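Local atomic coordinates of ferredoxin component of dioxygenase (Sphingobium yanoikuyae, PDB entry 2I7F), a protein that carries a Rieske-type [2Fe-2S] cluster and probably delivers electrons to the terminal oxygenase of biphenyl 2,3-dioxygenase. Residues 30-35 / 50-55. Residues are numbered along the deposited sequence; the frame is centred on the assembly and turned at random.
Sequences AVYNVD and AMLTDG
A30 on strand 29-34 faces T53 in the short 3-10 turn 52-54 at a CA separation of 6.0 Å, without a backbone hydrogen bond between the two segments. The turn is closed within its own segment, D54 N donating to M51 O and G55 N to L52 O, and two pairs of side chains join it to the strand. In the first, the methyl CB of A30 points at the turn and meets CG2 of T53 at 3.5 Å, tighter than usual for two carbons. With chi1 of T53 at 58°, CG2 lies anti to the carbonyl carbon and packs on the alanine, while OG1 sits between the backbone N and the carbonyl carbon. In the second pair Y32 has CG beside its backbone N and anti to the carbonyl carbon (chi1 -42°), which lets the phenol end reach the turn although CB does not point at it; OH lies 3.7 Å from CD1 of L52 and 3.9 Å from its CB. Strand 29-34 belongs to the six-stranded antiparallel sheet of this Rieske fold, and 50-55 to the loop leading into the smaller sheet, where I62 touches both Y32 and L52; the L52 side chain also lies about 4 Å, at nearest atoms, from those of the cluster ligands C45 and C64. The contact exemplifies how hydroxyls can pack against carbon while bonded elsewhere: Y32 OH hydrogen-bonds T41 OG1 and T53 OG1 hydrogen-bonds N43 OD1, so what passes directly between turn and strand is van der Waals contact.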
ATOM      1  N   ALA A  30       0.162  -0.434   3.825  1.00 16.99           N
ATOM      2  CA  ALA A  30      -0.070   0.812   3.144  1.00 16.10           C
ATOM      3  C   ALA A  30      -1.372   0.630   2.415  1.00 16.74           C
ATOM      4  O   ALA A  30      -1.552  -0.330   1.713  1.00 15.52           O
ATOM      5  CB  ALA A  30       1.024   1.118   2.186  1.00 16.60           C
ATOM      6  N   VAL A  31      -2.272   1.594   2.566  1.00 17.18           N
ATOM      7  CA  VAL A  31      -3.550   1.592   1.862  1.00 16.86           C
ATOM      8  C   VAL A  31      -3.632   2.786   0.891  1.00 18.15           C
ATOM      9  O   VAL A  31      -3.349   3.927   1.261  1.00 17.90           O
ATOM     10  CB  VAL A  31      -4.718   1.636   2.868  1.00 18.18           C
ATOM     11  CG1 VAL A  31      -6.068   1.452   2.150  1.00 14.56           C
ATOM     12  CG2 VAL A  31      -4.521   0.584   3.931  1.00 16.47           C
ATOM     13  N   TYR A  32      -4.025   2.495  -0.359  1.00 17.67           N
ATOM     14  CA  TYR A  32      -4.069   3.456  -1.430  1.00 17.20           C
ATOM     15  C   TYR A  32      -5.426   3.515  -2.103  1.00 17.71           C
ATOM     16  O   TYR A  32      -6.140   2.518  -2.180  1.00 16.27           O
ATOM     17  CB  TYR A  32      -3.067   3.130  -2.521  1.00 16.48           C
ATOM     18  CG  TYR A  32      -1.713   2.691  -2.088  1.00 15.45           C
ATOM     19  CD1 TYR A  32      -1.509   1.388  -1.646  1.00 14.38           C
ATOM     20  CD2 TYR A  32      -0.606   3.523  -2.191  1.00 15.49           C
ATOM     21  CE1 TYR A  32      -0.294   0.941  -1.308  1.00 17.01           C
ATOM     22  CE2 TYR A  32       0.680   3.044  -1.828  1.00 14.45           C
ATOM     23  CZ  TYR A  32       0.819   1.758  -1.405  1.00 15.78           C
ATOM     24  OH  TYR A  32       2.059   1.226  -1.024  1.00 18.02           O
ATOM     25  N   ASN A  33      -5.719   4.695  -2.647  1.00 17.32           N
ATOM     26  CA  ASN A  33      -6.843   4.926  -3.515  1.00 18.15           C
ATOM     27  C   ASN A  33      -6.245   5.395  -4.848  1.00 18.94           C
ATOM     28  O   ASN A  33      -5.599   6.449  -4.901  1.00 19.58           O
ATOM     29  CB  ASN A  33      -7.762   5.974  -2.878  1.00 18.58           C
ATOM     30  CG  ASN A  33      -8.825   6.563  -3.831  1.00 19.20           C
ATOM     31  OD1 ASN A  33      -8.875   6.278  -5.021  1.00 20.98           O
ATOM     32  ND2 ASN A  33      -9.656   7.429  -3.279  1.00 17.39           N
ATOM     33  N   VAL A  34      -6.406   4.568  -5.880  1.00 18.97           N
ATOM     34  CA  VAL A  34      -6.021   4.868  -7.244  1.00 19.53           C
ATOM     35  C   VAL A  34      -7.313   5.093  -8.052  1.00 20.63           C
ATOM     36  O   VAL A  34      -8.080   4.168  -8.323  1.00 20.38           O
ATOM     37  CB  VAL A  34      -5.146   3.707  -7.862  1.00 20.47           C
ATOM     38  CG1 VAL A  34      -4.892   3.952  -9.368  1.00 19.73           C
ATOM     39  CG2 VAL A  34      -3.816   3.542  -7.087  1.00 16.77           C
ATOM     40  N   ASP A  35      -7.566   6.343  -8.408  1.00 21.99           N
ATOM     41  CA  ASP A  35      -8.747   6.719  -9.198  1.00 21.94           C
ATOM     42  C   ASP A  35     -10.071   6.172  -8.648  1.00 21.84           C
ATOM     43  O   ASP A  35     -10.963   5.788  -9.407  1.00 22.01           O
ATOM     44  CB  ASP A  35      -8.555   6.279 -10.653  1.00 22.88           C
ATOM     45  CG  ASP A  35      -9.505   6.983 -11.610  1.00 24.37           C
ATOM     46  OD1 ASP A  35      -9.780   8.198 -11.418  1.00 29.16           O
ATOM     47  OD2 ASP A  35      -9.990   6.317 -12.569  1.00 32.37           O
ATOM     48  N   ALA A  50      12.371   2.498   4.673  1.00 15.19           N
ATOM     49  CA  ALA A  50      11.490   3.618   4.413  1.00 14.91           C
ATOM     50  C   ALA A  50      10.087   3.050   4.297  1.00 14.87           C
ATOM     51  O   ALA A  50       9.922   1.869   3.970  1.00 14.60           O
ATOM     52  CB  ALA A  50      11.870   4.321   3.144  1.00 15.13           C
ATOM     53  N   MET A  51       9.095   3.883   4.584  1.00 13.82           N
ATOM     54  CA  MET A  51       7.681   3.521   4.409  1.00 14.25           C
ATOM     55  C   MET A  51       7.145   4.144   3.146  1.00 14.28           C
ATOM     56  O   MET A  51       7.295   5.353   2.938  1.00 15.03           O
ATOM     57  CB  MET A  51       6.819   3.971   5.589  1.00 14.04           C
ATOM     58  CG  MET A  51       7.061   3.179   6.917  1.00 13.10           C
ATOM     59  SD  MET A  51       6.928   1.393   6.780  1.00 15.90           S
ATOM     60  CE  MET A  51       7.362   0.872   8.405  1.00 11.11           C
ATOM     61  N   LEU A  52       6.482   3.331   2.330  1.00 14.31           N
ATOM     62  CA  LEU A  52       5.940   3.815   1.079  1.00 15.37           C
ATOM     63  C   LEU A  52       4.861   4.899   1.254  1.00 16.11           C
ATOM     64  O   LEU A  52       4.771   5.802   0.440  1.00 16.88           O
ATOM     65  CB  LEU A  52       5.439   2.671   0.224  1.00 15.08           C
ATOM     66  CG  LEU A  52       6.473   1.677  -0.247  1.00 14.70           C
ATOM     67  CD1 LEU A  52       5.701   0.578  -0.947  1.00 10.54           C
ATOM     68  CD2 LEU A  52       7.532   2.372  -1.188  1.00  8.63           C
ATOM     69  N   THR A  53       4.117   4.862   2.360  1.00 16.61           N
ATOM     70  CA  THR A  53       3.086   5.887   2.635  1.00 15.71           C
ATOM     71  C   THR A  53       3.718   7.274   2.870  1.00 15.89           C
ATOM     72  O   THR A  53       3.012   8.280   2.743  1.00 15.75           O
ATOM     73  CB  THR A  53       2.209   5.526   3.848  1.00 16.43           C
ATOM     74  OG1 THR A  53       3.058   5.366   4.990  1.00 14.96           O
ATOM     75  CG2 THR A  53       1.382   4.275   3.579  1.00 14.87           C
ATOM     76  N   ASP A  54       5.025   7.326   3.169  1.00 14.89           N
ATOM     77  CA  ASP A  54       5.797   8.592   3.228  1.00 16.14           C
ATOM     78  C   ASP A  54       6.387   9.037   1.870  1.00 15.28           C
ATOM     79  O   ASP A  54       7.121  10.036   1.785  1.00 14.42           O
ATOM     80  CB  ASP A  54       6.969   8.501   4.232  1.00 16.29           C
ATOM     81  CG  ASP A  54       6.515   8.380   5.679  1.00 18.86           C
ATOM     82  OD1 ASP A  54       5.436   8.886   6.012  1.00 17.19           O
ATOM     83  OD2 ASP A  54       7.243   7.761   6.471  1.00 18.75           O
ATOM     84  N   GLY A  55       6.151   8.277   0.817  1.00 16.50           N
ATOM     85  CA  GLY A  55       6.597   8.685  -0.520  1.00 16.60           C
ATOM     86  C   GLY A  55       5.488   9.360  -1.268  1.00 17.41           C
ATOM     87  O   GLY A  55       4.663  10.077  -0.686  1.00 17.36           O
TER